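Local coordinates for periplasmic sugar-binding domain protein (PDB 3H75), which probably binds sugars in the periplasm as a two-domain member of the bacterial solute-binding protein 2 family, at residues Ile146-Phe151 / Val177-Leu182; Gln198-Tyr203 / Gln222-Leu227; Pro204-Val209 / Thr233-Ser238. All blocks are in the same frame, centred on the assembly; numbering follows the deposited sequence.

Interaction 1: Ile146-Phe151 / Val177-Leu182; sequences IELLAF and VHLRQL. With SO4 (sulfate ion), chain C.
The two parallel strands of a beta-alpha-beta crossover meet here: Ile-146 to Ala-150 pairs with Val-177 to Leu-182, and helix 158-173 is the connection between them. Both backbone polar atoms of His-178 are used by the neighbouring strand: N gives to Ile-146 O (2.8 Å) and O takes from Leu-148 N. Leu-148 O then receives Arg-180 N, but Ala-150 N reaches Gln-181 O (3.0 Å), so strand 177-184 spends one extra residue. This is a beta bulge, with Arg-180 in a nearly helical backbone conformation.

At the bulge the side chain of Arg-180 starts toward the neighbouring strand, and it then curls at chi2 (-46°) and chi3 (-54°), carrying NH1 back to Glu-147 OE1 in a 3.0 Å salt bridge. The oxygen lies at the guanidinium edge, whereas the donor comes from above the carboxylate, the two planes being 85° apart. Arg-180 NH2 holds O3 of a sulfate ion at 2.8 Å, and a water links Glu-147 OE2 to His-178 ND1.

Beneath helix 158-173 the chemistry is apolar. Leu-179 CD1 meets Leu-148 CD2 (3.9 Å) and Ala-150 CB (3.8 Å), the small alanine suiting a place between Leu-179 and Leu-182.

The price of the bulge is Gln-181 N, buried without a partner; the return is an arginine whose charge is probably balanced by carboxylate and sulfate together.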
loop_
_atom_site.group_PDB
_atom_site.type_symbol
_atom_site.label_atom_id
_atom_site.label_comp_id
_atom_site.label_asym_id
_atom_site.label_seq_id
_atom_site.Cartn_x
_atom_site.Cartn_y
_atom_site.Cartn_z
ATOM N N ILE A 146 -4.124 -24.705 13.901
ATOM C CA ILE A 146 -4.425 -23.300 14.131
ATOM C C ILE A 146 -5.183 -22.888 12.879
ATOM O O ILE A 146 -4.582 -22.669 11.828
ATOM C CB ILE A 146 -3.138 -22.452 14.254
ATOM C CG1 ILE A 146 -2.362 -22.859 15.509
ATOM C CG2 ILE A 146 -3.493 -20.966 14.310
ATOM C CD1 ILE A 146 -1.011 -22.157 15.653
ATOM N N GLU A 147 -6.505 -22.786 12.984
ATOM C CA GLU A 147 -7.308 -22.437 11.823
ATOM C C GLU A 147 -7.265 -20.958 11.493
ATOM O O GLU A 147 -7.369 -20.096 12.367
ATOM C CB GLU A 147 -8.734 -22.956 12.006
ATOM C CG GLU A 147 -8.717 -24.482 12.142
ATOM C CD GLU A 147 -10.037 -25.152 11.833
ATOM O OE1 GLU A 147 -10.992 -24.459 11.428
ATOM O OE2 GLU A 147 -10.110 -26.392 11.992
ATOM N N LEU A 148 -7.103 -20.694 10.200
ATOM C CA LEU A 148 -6.958 -19.351 9.658
ATOM C C LEU A 148 -7.905 -19.021 8.513
ATOM O O LEU A 148 -8.217 -19.876 7.686
ATOM C CB LEU A 148 -5.524 -19.203 9.141
ATOM C CG LEU A 148 -5.183 -18.040 8.205
ATOM C CD1 LEU A 148 -4.975 -16.769 9.006
ATOM C CD2 LEU A 148 -3.912 -18.391 7.431
ATOM N N LEU A 149 -8.354 -17.768 8.476
ATOM C CA LEU A 149 -9.193 -17.274 7.393
ATOM C C LEU A 149 -8.375 -16.144 6.786
ATOM O O LEU A 149 -7.695 -15.414 7.511
ATOM C CB LEU A 149 -10.524 -16.709 7.908
ATOM C CG LEU A 149 -11.534 -17.723 8.449
ATOM C CD1 LEU A 149 -12.766 -16.989 8.982
ATOM C CD2 LEU A 149 -11.942 -18.695 7.343
ATOM N N ALA A 150 -8.417 -16.008 5.467
ATOM C CA ALA A 150 -7.677 -14.937 4.810
ATOM C C ALA A 150 -8.574 -14.133 3.881
ATOM O O ALA A 150 -9.361 -14.691 3.118
ATOM C CB ALA A 150 -6.497 -15.504 4.032
ATOM N N PHE A 151 -8.455 -12.815 3.969
ATOM C CA PHE A 151 -9.231 -11.909 3.132
ATOM C C PHE A 151 -8.242 -11.136 2.280
ATOM O O PHE A 151 -7.457 -10.340 2.798
ATOM C CB PHE A 151 -10.031 -10.942 4.007
ATOM C CG PHE A 151 -11.151 -11.598 4.752
ATOM C CD1 PHE A 151 -12.432 -11.638 4.212
ATOM C CD2 PHE A 151 -10.920 -12.220 5.974
ATOM C CE1 PHE A 151 -13.463 -12.292 4.869
ATOM C CE2 PHE A 151 -11.950 -12.880 6.644
ATOM C CZ PHE A 151 -13.225 -12.915 6.088
ATOM N N VAL A 177 -0.630 -24.382 10.832
ATOM C CA VAL A 177 -1.649 -23.401 10.465
ATOM C C VAL A 177 -2.458 -23.959 9.301
ATOM O O VAL A 177 -1.904 -24.368 8.279
ATOM C CB VAL A 177 -1.018 -22.050 10.045
ATOM C CG1 VAL A 177 -2.116 -21.071 9.633
ATOM C CG2 VAL A 177 -0.205 -21.473 11.200
ATOM N N HIS A 178 -3.776 -23.985 9.462
ATOM C CA HIS A 178 -4.645 -24.509 8.421
ATOM C C HIS A 178 -5.528 -23.426 7.827
ATOM O O HIS A 178 -6.486 -22.983 8.458
ATOM C CB HIS A 178 -5.509 -25.628 8.998
ATOM C CG HIS A 178 -4.712 -26.753 9.582
ATOM N ND1 HIS A 178 -5.233 -27.632 10.510
ATOM C CD2 HIS A 178 -3.432 -27.140 9.375
ATOM C CE1 HIS A 178 -4.304 -28.508 10.850
ATOM N NE2 HIS A 178 -3.202 -28.233 10.176
ATOM N N LEU A 179 -5.184 -22.985 6.621
ATOM C CA LEU A 179 -5.968 -21.969 5.934
ATOM C C LEU A 179 -7.256 -22.639 5.488
ATOM O O LEU A 179 -7.253 -23.446 4.554
ATOM C CB LEU A 179 -5.201 -21.445 4.716
ATOM C CG LEU A 179 -5.956 -20.503 3.777
ATOM C CD1 LEU A 179 -6.331 -19.228 4.499
ATOM C CD2 LEU A 179 -5.078 -20.194 2.578
ATOM N N ARG A 180 -8.357 -22.321 6.158
ATOM C CA ARG A 180 -9.628 -22.937 5.805
ATOM C C ARG A 180 -10.210 -22.340 4.536
ATOM O O ARG A 180 -10.862 -23.035 3.751
ATOM C CB ARG A 180 -10.630 -22.803 6.956
ATOM C CG ARG A 180 -10.177 -23.443 8.269
ATOM C CD ARG A 180 -9.612 -24.849 8.058
ATOM N NE ARG A 180 -10.523 -25.731 7.336
ATOM C CZ ARG A 180 -11.552 -26.376 7.881
ATOM N NH1 ARG A 180 -11.823 -26.246 9.172
ATOM N NH2 ARG A 180 -12.303 -27.169 7.130
ATOM N N GLN A 181 -9.967 -21.052 4.329
ATOM C CA GLN A 181 -10.478 -20.377 3.150
ATOM C C GLN A 181 -9.855 -19.007 2.966
ATOM O O GLN A 181 -9.632 -18.278 3.931
ATOM C CB GLN A 181 -11.994 -20.200 3.268
ATOM C CG GLN A 181 -12.682 -19.857 1.968
ATOM C CD GLN A 181 -13.611 -20.962 1.522
ATOM O OE1 GLN A 181 -14.644 -21.206 2.146
ATOM N NE2 GLN A 181 -13.243 -21.650 0.449
ATOM N N LEU A 182 -9.562 -18.674 1.715
ATOM C CA LEU A 182 -9.042 -17.364 1.372
ATOM C C LEU A 182 -10.070 -16.816 0.399
ATOM O O LEU A 182 -10.369 -17.449 -0.612
ATOM C CB LEU A 182 -7.668 -17.452 0.698
ATOM C CG LEU A 182 -7.087 -16.111 0.217
ATOM C CD1 LEU A 182 -5.566 -16.168 0.209
ATOM C CD2 LEU A 182 -7.614 -15.781 -1.175
HETATM S S SO4 C . -14.520 -28.950 9.086
HETATM O O1 SO4 C . -13.215 -29.079 9.768
HETATM O O2 SO4 C . -15.104 -27.637 9.431
HETATM O O3 SO4 C . -14.332 -29.051 7.625
HETATM O O4 SO4 C . -15.415 -30.032 9.540
HETATM O O HOH W 1 -8.261 -27.638 10.244
#

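Interaction 2: Gln198-Tyr203 / Gln222-Leu227; sequences QLLKRY and QAAREL. With SO4 (sulfate ion), chain C.
Arg-202 NH1 makes an almost straight bond (177°) to O2 of the sulfate ion, 2.7 Å long, and its NH2 adds a weak one to sulfate O3. Arg-180 of strand 177-184 grips the same ion, so two arginines share a doubly negative guest, which probably came from the crystallisation liquor. Tyr-203 steadies this arm: Arg-202 CG lies 3.5 Å above the centre of the tyrosine ring, and Tyr-203 CE1 in turn covers one face of the guanidinium, offset toward its rim. The bend at chi2 (68°) lets the arginine fold over the aromatic ring before it reaches the anion.

Where 198-203 and 222-227 touch, the contact is wholly apolar. Leu-200 carries it. Its CD1 presses on Ala-224, 3.6 Å from CA and 3.7 Å from CB, a close approach that the small alanine permits. From 222-227, Leu-227 sends CD1 against Leu-200 CB at 3.4 Å, tighter than usual for two carbons. Leucine suits both places, since its branched, flexible tip reaches across and sets a methyl group against the neighbour.

Glu-226 is exposed, its OE1 bonded to Tyr-193 OH, a second tie between the two helices at a point earlier on helix 189-202. Beneath, Leu-200 rests on Leu-149 of strand 146-152 and on Leu-235, while Ala-224 also meets Leu-235, so the two helices lie side by side over the same face of the sheet.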
loop_
_atom_site.group_PDB
_atom_site.type_symbol
_atom_site.label_atom_id
_atom_site.label_comp_id
_atom_site.label_asym_id
_atom_site.label_seq_id
_atom_site.Cartn_x
_atom_site.Cartn_y
_atom_site.Cartn_z
ATOM N N GLN A 198 -20.417 -15.308 7.319
ATOM C CA GLN A 198 -20.589 -16.694 6.912
ATOM C C GLN A 198 -19.409 -17.567 7.329
ATOM O O GLN A 198 -19.588 -18.605 7.967
ATOM C CB GLN A 198 -20.770 -16.769 5.397
ATOM C CG GLN A 198 -21.936 -15.949 4.871
ATOM C CD GLN A 198 -22.010 -15.948 3.356
ATOM O OE1 GLN A 198 -22.130 -17.002 2.728
ATOM N NE2 GLN A 198 -21.938 -14.763 2.761
ATOM N N LEU A 199 -18.205 -17.132 6.972
ATOM C CA LEU A 199 -16.989 -17.882 7.277
ATOM C C LEU A 199 -16.723 -18.148 8.760
ATOM O O LEU A 199 -16.331 -19.256 9.131
ATOM C CB LEU A 199 -15.779 -17.173 6.653
ATOM C CG LEU A 199 -15.763 -17.132 5.121
ATOM C CD1 LEU A 199 -14.664 -16.201 4.635
ATOM C CD2 LEU A 199 -15.568 -18.540 4.568
ATOM N N LEU A 200 -16.927 -17.147 9.610
ATOM C CA LEU A 200 -16.680 -17.327 11.036
ATOM C C LEU A 200 -17.685 -18.265 11.685
ATOM O O LEU A 200 -17.414 -18.840 12.737
ATOM C CB LEU A 200 -16.674 -15.977 11.756
ATOM C CG LEU A 200 -15.419 -15.137 11.508
ATOM C CD1 LEU A 200 -15.595 -13.759 12.126
ATOM C CD2 LEU A 200 -14.202 -15.849 12.100
ATOM N N LYS A 201 -18.843 -18.416 11.053
ATOM C CA LYS A 201 -19.872 -19.306 11.571
ATOM C C LYS A 201 -19.542 -20.725 11.112
ATOM O O LYS A 201 -19.681 -21.689 11.869
ATOM C CB LYS A 201 -21.247 -18.889 11.044
ATOM C CG LYS A 201 -22.413 -19.582 11.732
ATOM C CD LYS A 201 -23.744 -19.091 11.187
ATOM C CE LYS A 201 -24.907 -19.596 12.030
ATOM N NZ LYS A 201 -24.920 -21.082 12.136
ATOM N N ARG A 202 -19.096 -20.837 9.865
ATOM C CA ARG A 202 -18.730 -22.117 9.269
ATOM C C ARG A 202 -17.458 -22.704 9.879
ATOM O O ARG A 202 -17.337 -23.921 10.025
ATOM C CB ARG A 202 -18.529 -21.948 7.762
ATOM C CG ARG A 202 -17.920 -23.158 7.065
ATOM C CD ARG A 202 -18.876 -24.341 7.044
ATOM N NE ARG A 202 -18.280 -25.511 6.402
ATOM C CZ ARG A 202 -17.381 -26.307 6.973
ATOM N NH1 ARG A 202 -16.970 -26.067 8.210
ATOM N NH2 ARG A 202 -16.892 -27.345 6.307
ATOM N N TYR A 203 -16.515 -21.833 10.229
ATOM C CA TYR A 203 -15.241 -22.260 10.804
ATOM C C TYR A 203 -15.036 -21.624 12.175
ATOM O O TYR A 203 -14.210 -20.726 12.343
ATOM C CB TYR A 203 -14.094 -21.854 9.873
ATOM C CG TYR A 203 -14.229 -22.396 8.468
ATOM C CD1 TYR A 203 -14.075 -23.758 8.208
ATOM C CD2 TYR A 203 -14.515 -21.548 7.396
ATOM C CE1 TYR A 203 -14.199 -24.262 6.921
ATOM C CE2 TYR A 203 -14.640 -22.044 6.100
ATOM C CZ TYR A 203 -14.481 -23.403 5.872
ATOM O OH TYR A 203 -14.607 -23.905 4.597
ATOM N N GLN A 222 -16.133 -6.805 12.894
ATOM C CA GLN A 222 -17.508 -6.532 13.297
ATOM C C GLN A 222 -18.304 -7.829 13.258
ATOM O O GLN A 222 -19.072 -8.121 14.173
ATOM C CB GLN A 222 -18.159 -5.505 12.370
ATOM C CG GLN A 222 -19.495 -4.996 12.897
ATOM C CD GLN A 222 -20.084 -3.899 12.038
ATOM O OE1 GLN A 222 -19.365 -3.031 11.545
ATOM N NE2 GLN A 222 -21.403 -3.920 11.867
ATOM N N ALA A 223 -18.120 -8.606 12.195
ATOM C CA ALA A 223 -18.821 -9.877 12.064
ATOM C C ALA A 223 -18.441 -10.760 13.254
ATOM O O ALA A 223 -19.277 -11.465 13.819
ATOM C CB ALA A 223 -18.439 -10.556 10.753
ATOM N N ALA A 224 -17.170 -10.704 13.637
ATOM C CA ALA A 224 -16.671 -11.492 14.758
ATOM C C ALA A 224 -17.352 -11.110 16.075
ATOM O O ALA A 224 -17.771 -11.982 16.839
ATOM C CB ALA A 224 -15.157 -11.319 14.879
ATOM N N ARG A 225 -17.456 -9.810 16.342
ATOM C CA ARG A 225 -18.090 -9.344 17.573
ATOM C C ARG A 225 -19.540 -9.815 17.652
ATOM O O ARG A 225 -20.025 -10.197 18.717
ATOM C CB ARG A 225 -18.045 -7.812 17.662
ATOM C CG ARG A 225 -16.658 -7.226 17.893
ATOM C CD ARG A 225 -16.738 -5.746 18.265
ATOM N NE ARG A 225 -17.314 -4.929 17.198
ATOM C CZ ARG A 225 -16.631 -4.459 16.158
ATOM N NH1 ARG A 225 -15.335 -4.719 16.041
ATOM N NH2 ARG A 225 -17.244 -3.735 15.233
ATOM N N GLU A 226 -20.223 -9.785 16.513
ATOM C CA GLU A 226 -21.617 -10.201 16.434
ATOM C C GLU A 226 -21.823 -11.680 16.743
ATOM O O GLU A 226 -22.923 -12.094 17.114
ATOM C CB GLU A 226 -22.174 -9.878 15.046
ATOM C CG GLU A 226 -22.559 -8.420 14.866
ATOM C CD GLU A 226 -22.758 -8.034 13.417
ATOM O OE1 GLU A 226 -23.184 -8.894 12.619
ATOM O OE2 GLU A 226 -22.498 -6.861 13.077
ATOM N N LEU A 227 -20.769 -12.474 16.588
ATOM C CA LEU A 227 -20.853 -13.906 16.852
ATOM C C LEU A 227 -20.384 -14.254 18.258
ATOM O O LEU A 227 -20.417 -15.417 18.663
ATOM C CB LEU A 227 -20.022 -14.683 15.825
ATOM C CG LEU A 227 -20.489 -14.578 14.370
ATOM C CD1 LEU A 227 -19.547 -15.362 13.470
ATOM C CD2 LEU A 227 -21.911 -15.106 14.242
HETATM S S SO4 C . -14.520 -28.950 9.086
HETATM O O1 SO4 C . -13.215 -29.079 9.768
HETATM O O2 SO4 C . -15.104 -27.637 9.431
HETATM O O3 SO4 C . -14.332 -29.051 7.625
HETATM O O4 SO4 C . -15.415 -30.032 9.540
#

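Interaction 3: Pro204-Val209 / Thr233-Ser238; sequences PKTQLV and TDLLFS
Val-209 and Phe-237 stand side by side on adjacent parallel strands and point the same way. The valine's branched CB, 3.5 Å from Phe-237 CD1, meets the ring obliquely; CG1 and CG2 lean on the same CD1-CE1 side. A beta-branched residue suits this place, being compact and broad close to the backbone. Leu-235 comes in at a slant from the same side. Its CG is anti to the backbone N (chi1 -176°), which brings CD1 under the neighbouring strand, 3.4 Å from Thr-206 O and 4.0 Å from Val-209 CG2.

On the opposite face Leu-208 crosses Leu-236, CD2 to CB at 3.9 Å. The backbones are joined by Leu-236 N to Gln-207 O (2.9 Å), Val-209 N to Leu-236 O (2.8 Å) and Ser-238 N to Val-209 O (3.1 Å). Val-209 O accepts a second bond, from a water that also donates to Ser-238 O. Another water spans Gln-207 OE1 and Asp-234 O, the latter in the loop before strand 236-240.

Phe-237 also packs on Ala-220, Met-221 and Ala-224 of helix 214-226, and an alanine here would probably open a gap between that helix and Val-209.

Between the two strands, direct polar bonding is thus by the backbone alone, while apolar side chains pack on both faces of the sheet, against helix 214-226 on the Phe-237 side and helix 122-137 on the Leu-208 side.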
loop_
_atom_site.group_PDB
_atom_site.type_symbol
_atom_site.label_atom_id
_atom_site.label_comp_id
_atom_site.label_asym_id
_atom_site.label_seq_id
_atom_site.Cartn_x
_atom_site.Cartn_y
_atom_site.Cartn_z
ATOM N N PRO A 204 -15.790 -22.086 13.182
ATOM C CA PRO A 204 -15.679 -21.544 14.536
ATOM C C PRO A 204 -14.329 -21.756 15.225
ATOM O O PRO A 204 -14.021 -21.076 16.205
ATOM C CB PRO A 204 -16.827 -22.235 15.276
ATOM C CG PRO A 204 -16.919 -23.551 14.578
ATOM C CD PRO A 204 -16.795 -23.164 13.127
ATOM N N LYS A 205 -13.528 -22.694 14.729
ATOM C CA LYS A 205 -12.225 -22.948 15.337
ATOM C C LYS A 205 -11.205 -21.904 14.894
ATOM O O LYS A 205 -10.090 -21.853 15.414
ATOM C CB LYS A 205 -11.724 -24.350 14.973
ATOM C CG LYS A 205 -12.728 -25.444 15.300
ATOM C CD LYS A 205 -12.156 -26.836 15.086
ATOM C CE LYS A 205 -11.141 -27.177 16.160
ATOM N NZ LYS A 205 -10.736 -28.608 16.098
ATOM N N THR A 206 -11.596 -21.065 13.941
ATOM C CA THR A 206 -10.698 -20.023 13.452
ATOM C C THR A 206 -10.151 -19.196 14.613
ATOM O O THR A 206 -10.911 -18.732 15.469
ATOM C CB THR A 206 -11.415 -19.068 12.465
ATOM O OG1 THR A 206 -11.847 -19.801 11.312
ATOM C CG2 THR A 206 -10.465 -17.941 12.019
ATOM N N GLN A 207 -8.831 -19.025 14.649
ATOM C CA GLN A 207 -8.200 -18.231 15.697
ATOM C C GLN A 207 -7.445 -17.061 15.087
ATOM O O GLN A 207 -7.104 -16.112 15.786
ATOM C CB GLN A 207 -7.212 -19.064 16.510
ATOM C CG GLN A 207 -7.831 -20.224 17.254
ATOM C CD GLN A 207 -6.816 -20.936 18.115
ATOM O OE1 GLN A 207 -6.493 -20.488 19.218
ATOM N NE2 GLN A 207 -6.290 -22.041 17.608
ATOM N N LEU A 208 -7.170 -17.142 13.787
ATOM C CA LEU A 208 -6.431 -16.081 13.107
ATOM C C LEU A 208 -7.129 -15.602 11.845
ATOM O O LEU A 208 -7.669 -16.405 11.086
ATOM C CB LEU A 208 -5.033 -16.563 12.715
ATOM C CG LEU A 208 -4.091 -17.067 13.805
ATOM C CD1 LEU A 208 -2.812 -17.584 13.136
ATOM C CD2 LEU A 208 -3.789 -15.953 14.803
ATOM N N VAL A 209 -7.123 -14.290 11.626
ATOM C CA VAL A 209 -7.710 -13.710 10.423
ATOM C C VAL A 209 -6.697 -12.748 9.809
ATOM O O VAL A 209 -6.392 -11.693 10.372
ATOM C CB VAL A 209 -9.019 -12.940 10.724
ATOM C CG1 VAL A 209 -9.587 -12.350 9.436
ATOM C CG2 VAL A 209 -10.036 -13.882 11.362
ATOM N N THR A 233 -8.309 -10.931 21.602
ATOM C CA THR A 233 -8.216 -11.849 22.732
ATOM C C THR A 233 -8.285 -13.308 22.289
ATOM O O THR A 233 -7.309 -14.041 22.429
ATOM C CB THR A 233 -9.327 -11.578 23.772
ATOM O OG1 THR A 233 -9.177 -10.255 24.300
ATOM C CG2 THR A 233 -9.242 -12.576 24.919
ATOM N N ASP A 234 -9.428 -13.729 21.751
ATOM C CA ASP A 234 -9.585 -15.111 21.304
ATOM C C ASP A 234 -9.544 -15.275 19.786
ATOM O O ASP A 234 -9.562 -16.393 19.272
ATOM C CB ASP A 234 -10.889 -15.708 21.853
ATOM C CG ASP A 234 -12.117 -14.915 21.445
ATOM O OD1 ASP A 234 -12.367 -14.774 20.229
ATOM O OD2 ASP A 234 -12.840 -14.435 22.344
ATOM N N LEU A 235 -9.485 -14.156 19.074
ATOM C CA LEU A 235 -9.435 -14.165 17.617
ATOM C C LEU A 235 -8.529 -13.002 17.234
ATOM O O LEU A 235 -8.827 -11.850 17.549
ATOM C CB LEU A 235 -10.843 -13.969 17.046
ATOM C CG LEU A 235 -11.030 -14.042 15.531
ATOM C CD1 LEU A 235 -10.523 -15.380 15.007
ATOM C CD2 LEU A 235 -12.506 -13.859 15.191
ATOM N N LEU A 236 -7.417 -13.297 16.566
ATOM C CA LEU A 236 -6.463 -12.255 16.201
ATOM C C LEU A 236 -6.511 -11.854 14.733
ATOM O O LEU A 236 -6.510 -12.706 13.846
ATOM C CB LEU A 236 -5.051 -12.699 16.579
ATOM C CG LEU A 236 -4.900 -13.225 18.015
ATOM C CD1 LEU A 236 -3.420 -13.391 18.326
ATOM C CD2 LEU A 236 -5.542 -12.260 19.017
ATOM N N PHE A 237 -6.521 -10.542 14.505
ATOM C CA PHE A 237 -6.608 -9.945 13.173
ATOM C C PHE A 237 -5.390 -9.124 12.774
ATOM O O PHE A 237 -4.779 -8.448 13.606
ATOM C CB PHE A 237 -7.805 -8.991 13.116
ATOM C CG PHE A 237 -9.128 -9.657 13.288
ATOM C CD1 PHE A 237 -9.930 -9.909 12.182
ATOM C CD2 PHE A 237 -9.585 -10.019 14.553
ATOM C CE1 PHE A 237 -11.174 -10.510 12.325
ATOM C CE2 PHE A 237 -10.832 -10.625 14.709
ATOM C CZ PHE A 237 -11.627 -10.869 13.593
ATOM N N SER A 238 -5.062 -9.170 11.485
ATOM C CA SER A 238 -3.972 -8.373 10.930
ATOM C C SER A 238 -4.541 -7.528 9.790
ATOM O O SER A 238 -5.570 -7.872 9.191
ATOM C CB SER A 238 -2.850 -9.264 10.384
ATOM O OG SER A 238 -3.253 -9.951 9.206
HETATM O O HOH W 2 -8.271 -18.414 20.536
HETATM O O HOH W 3 -7.850 -9.331 9.591
#

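Overall arrangement
Interactions 1 and 3 are strand pairs in one sheet, joined through the neighbouring strands 146-152 and 206-211, so both rest on parallel backbone bonding within a mixed sheet. Interaction 1, partly buried, includes the outermost strand 177-184 and affords a bulge, a salt bridge and a sulfate, whereas interaction 3 lies further in and buries mostly hydrocarbon. Interaction 2 joins helices without backbone bonding and covers the face of the sheet bearing Leu-149, Thr-206 and Phe-237; its centre at Leu-200, Ala-223 and Ala-224 is buried, while Leu-227 and Lys-201 are exposed. Ala-224 touches Leu-235 and Phe-237, knitting interaction 2 to 3; the sulfate and the Arg-180/Tyr-203 contact knit it to 1.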